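Local coordinates for protein RavO (Legionella pneumophila subsp. pneumophila, PDB 6DM4) that binds a tyrosine-phosphorylated peptide of human Shc1 through its SH2 domain, the part of the longer protein described here, at residues K7-I12 with K54-A59. Residues are numbered along the deposited sequence; the frame is centred on the assembly and turned at random.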
loop_
_atom_site.group_PDB
_atom_site.type_symbol
_atom_site.label_atom_id
_atom_site.label_comp_id
_atom_site.label_asym_id
_atom_site.label_seq_id
_atom_site.Cartn_x
_atom_site.Cartn_y
_atom_site.Cartn_z
ATOM N N LYS A 7 6.089 -5.935 -1.131
ATOM C CA LYS A 7 5.050 -6.956 -1.077
ATOM C C LYS A 7 4.334 -6.944 0.271
ATOM O O LYS A 7 3.120 -7.168 0.334
ATOM C CB LYS A 7 5.639 -8.335 -1.368
ATOM C CG LYS A 7 6.306 -8.450 -2.732
ATOM C CD LYS A 7 5.447 -7.842 -3.832
ATOM C CE LYS A 7 4.182 -8.649 -4.088
ATOM N NZ LYS A 7 3.231 -7.879 -4.936
ATOM N N VAL A 8 5.065 -6.678 1.358
ATOM C CA VAL A 8 4.424 -6.567 2.666
ATOM C C VAL A 8 3.548 -5.322 2.724
ATOM O O VAL A 8 2.435 -5.353 3.263
ATOM C CB VAL A 8 5.480 -6.570 3.787
ATOM C CG1 VAL A 8 4.814 -6.445 5.152
ATOM C CG2 VAL A 8 6.323 -7.838 3.724
ATOM N N MET A 9 4.032 -4.209 2.165
ATOM C CA MET A 9 3.230 -2.992 2.117
ATOM C C MET A 9 1.982 -3.194 1.273
ATOM O O MET A 9 0.900 -2.714 1.629
ATOM C CB MET A 9 4.057 -1.836 1.562
ATOM C CG MET A 9 5.102 -1.312 2.522
ATOM S SD MET A 9 6.253 -0.219 1.678
ATOM C CE MET A 9 5.128 0.774 0.705
ATOM N N GLU A 10 2.119 -3.894 0.144
ATOM C CA GLU A 10 0.960 -4.225 -0.679
ATOM C C GLU A 10 -0.089 -4.964 0.138
ATOM O O GLU A 10 -1.277 -4.624 0.099
ATOM C CB GLU A 10 1.394 -5.066 -1.886
ATOM C CG GLU A 10 0.305 -5.282 -2.942
ATOM C CD GLU A 10 0.605 -6.463 -3.866
ATOM O OE1 GLU A 10 1.043 -7.515 -3.359
ATOM O OE2 GLU A 10 0.411 -6.346 -5.094
ATOM N N GLU A 11 0.338 -5.980 0.892
ATOM C CA GLU A 11 -0.598 -6.779 1.674
ATOM C C GLU A 11 -1.346 -5.917 2.684
ATOM O O GLU A 11 -2.545 -6.112 2.909
ATOM C CB GLU A 11 0.152 -7.909 2.382
ATOM C CG GLU A 11 -0.103 -9.290 1.795
ATOM C CD GLU A 11 0.706 -10.380 2.478
ATOM O OE1 GLU A 11 1.938 -10.430 2.279
ATOM O OE2 GLU A 11 0.107 -11.193 3.216
ATOM N N ILE A 12 -0.658 -4.952 3.292
ATOM C CA ILE A 12 -1.290 -4.108 4.305
ATOM C C ILE A 12 -2.190 -3.067 3.654
ATOM O O ILE A 12 -3.349 -2.890 4.051
ATOM C CB ILE A 12 -0.219 -3.449 5.197
ATOM C CG1 ILE A 12 0.546 -4.507 5.993
ATOM C CG2 ILE A 12 -0.843 -2.416 6.155
ATOM C CD1 ILE A 12 1.629 -3.927 6.878
ATOM N N LYS A 54 14.893 3.389 8.586
ATOM C CA LYS A 54 15.147 1.959 8.670
ATOM C C LYS A 54 13.876 1.130 8.610
ATOM O O LYS A 54 13.917 -0.014 8.152
ATOM C CB LYS A 54 15.917 1.618 9.955
ATOM C CG LYS A 54 16.318 0.149 10.062
ATOM C CD LYS A 54 17.432 -0.084 11.071
ATOM C CE LYS A 54 17.456 -1.536 11.534
ATOM N NZ LYS A 54 17.312 -2.492 10.397
ATOM N N TYR A 55 12.747 1.687 9.037
ATOM C CA TYR A 55 11.463 1.010 8.965
ATOM C C TYR A 55 10.446 1.903 8.274
ATOM O O TYR A 55 10.556 3.131 8.294
ATOM C CB TYR A 55 10.920 0.647 10.354
ATOM C CG TYR A 55 11.826 -0.220 11.190
ATOM C CD1 TYR A 55 12.781 0.343 12.024
ATOM C CD2 TYR A 55 11.713 -1.600 11.161
ATOM C CE1 TYR A 55 13.611 -0.446 12.795
ATOM C CE2 TYR A 55 12.540 -2.402 11.929
ATOM C CZ TYR A 55 13.487 -1.820 12.744
ATOM O OH TYR A 55 14.309 -2.616 13.510
ATOM N N VAL A 56 9.454 1.272 7.666
ATOM C CA VAL A 56 8.184 1.928 7.376
ATOM C C VAL A 56 7.241 1.595 8.522
ATOM O O VAL A 56 7.082 0.421 8.880
ATOM C CB VAL A 56 7.610 1.469 6.025
ATOM C CG1 VAL A 56 6.203 2.024 5.823
ATOM C CG2 VAL A 56 8.524 1.904 4.890
ATOM N N PHE A 57 6.629 2.618 9.109
ATOM C CA PHE A 57 5.876 2.457 10.344
ATOM C C PHE A 57 4.380 2.432 10.054
ATOM O O PHE A 57 3.865 3.290 9.328
ATOM C CB PHE A 57 6.207 3.578 11.329
ATOM C CG PHE A 57 7.639 3.575 11.797
ATOM C CD1 PHE A 57 8.027 2.792 12.868
ATOM C CD2 PHE A 57 8.590 4.371 11.176
ATOM C CE1 PHE A 57 9.346 2.794 13.308
ATOM C CE2 PHE A 57 9.901 4.377 11.610
ATOM C CZ PHE A 57 10.281 3.586 12.675
ATOM N N ILE A 58 3.694 1.447 10.626
ATOM C CA ILE A 58 2.249 1.298 10.514
ATOM C C ILE A 58 1.689 1.148 11.917
ATOM O O ILE A 58 2.197 0.343 12.705
ATOM C CB ILE A 58 1.859 0.081 9.654
ATOM C CG1 ILE A 58 2.564 0.125 8.297
ATOM C CG2 ILE A 58 0.344 0.020 9.491
ATOM C CD1 ILE A 58 2.176 1.301 7.457
ATOM N N ALA A 59 0.646 1.911 12.234
ATOM C CA ALA A 59 0.012 1.810 13.536
ATOM C C ALA A 59 -1.334 1.110 13.417
ATOM O O ALA A 59 -2.040 1.248 12.415
ATOM C CB ALA A 59 -0.183 3.190 14.180
#
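The rings of Tyr55 and Phe57 are not what joins Met9 and Ile12 of the helix to Val56 and Ile58 of the strand. Phe57 projects from the side of the strand turned away from the helix, and Tyr55 CB lies over one face of its ring, 3.8 Å above the plane and nearer the ring's margin than its centre. Phe82 meets the Tyr55 ring edge-to-face.

The contact itself is a sparse hydrophobic one without hydrogen bonds. Ile12 and Ile58 approach with their branch methyls, CG2 to CG2 at 4.3 Å; in Ile12 CG1 sits at chi1 -65°, which puts CG2 anti to the backbone N and facing the sheet. Beta-branched Val56 and Ile58 suit an extended strand, while the unbranched CB and long chain of Met9 (chi2 168°) let its SD reach from the helix to within 4.5 Å of Val56 CG2. On the helix flank away from this strand, Lys7 NZ forms a salt bridge with Glu10 OE1 (2.7 Å), arriving from above the carboxylate plane, 51° out of it. The other oxygen of Glu10 is held by Arg23 and Tyr18 of the second subunit, whose Tyr6 also packs on Met9 and Val56. Ala59 touches a modified side chain, probably the phosphotyrosine, of the bound peptide.

Helix 4-13 packs against part of one face of the SH2 domain's antiparallel sheet, beside helix 101-119. Ile12 also reaches Leu41 and Ile75 on the strands flanking 55-64, and Val101 and Leu105 on helix 101-119.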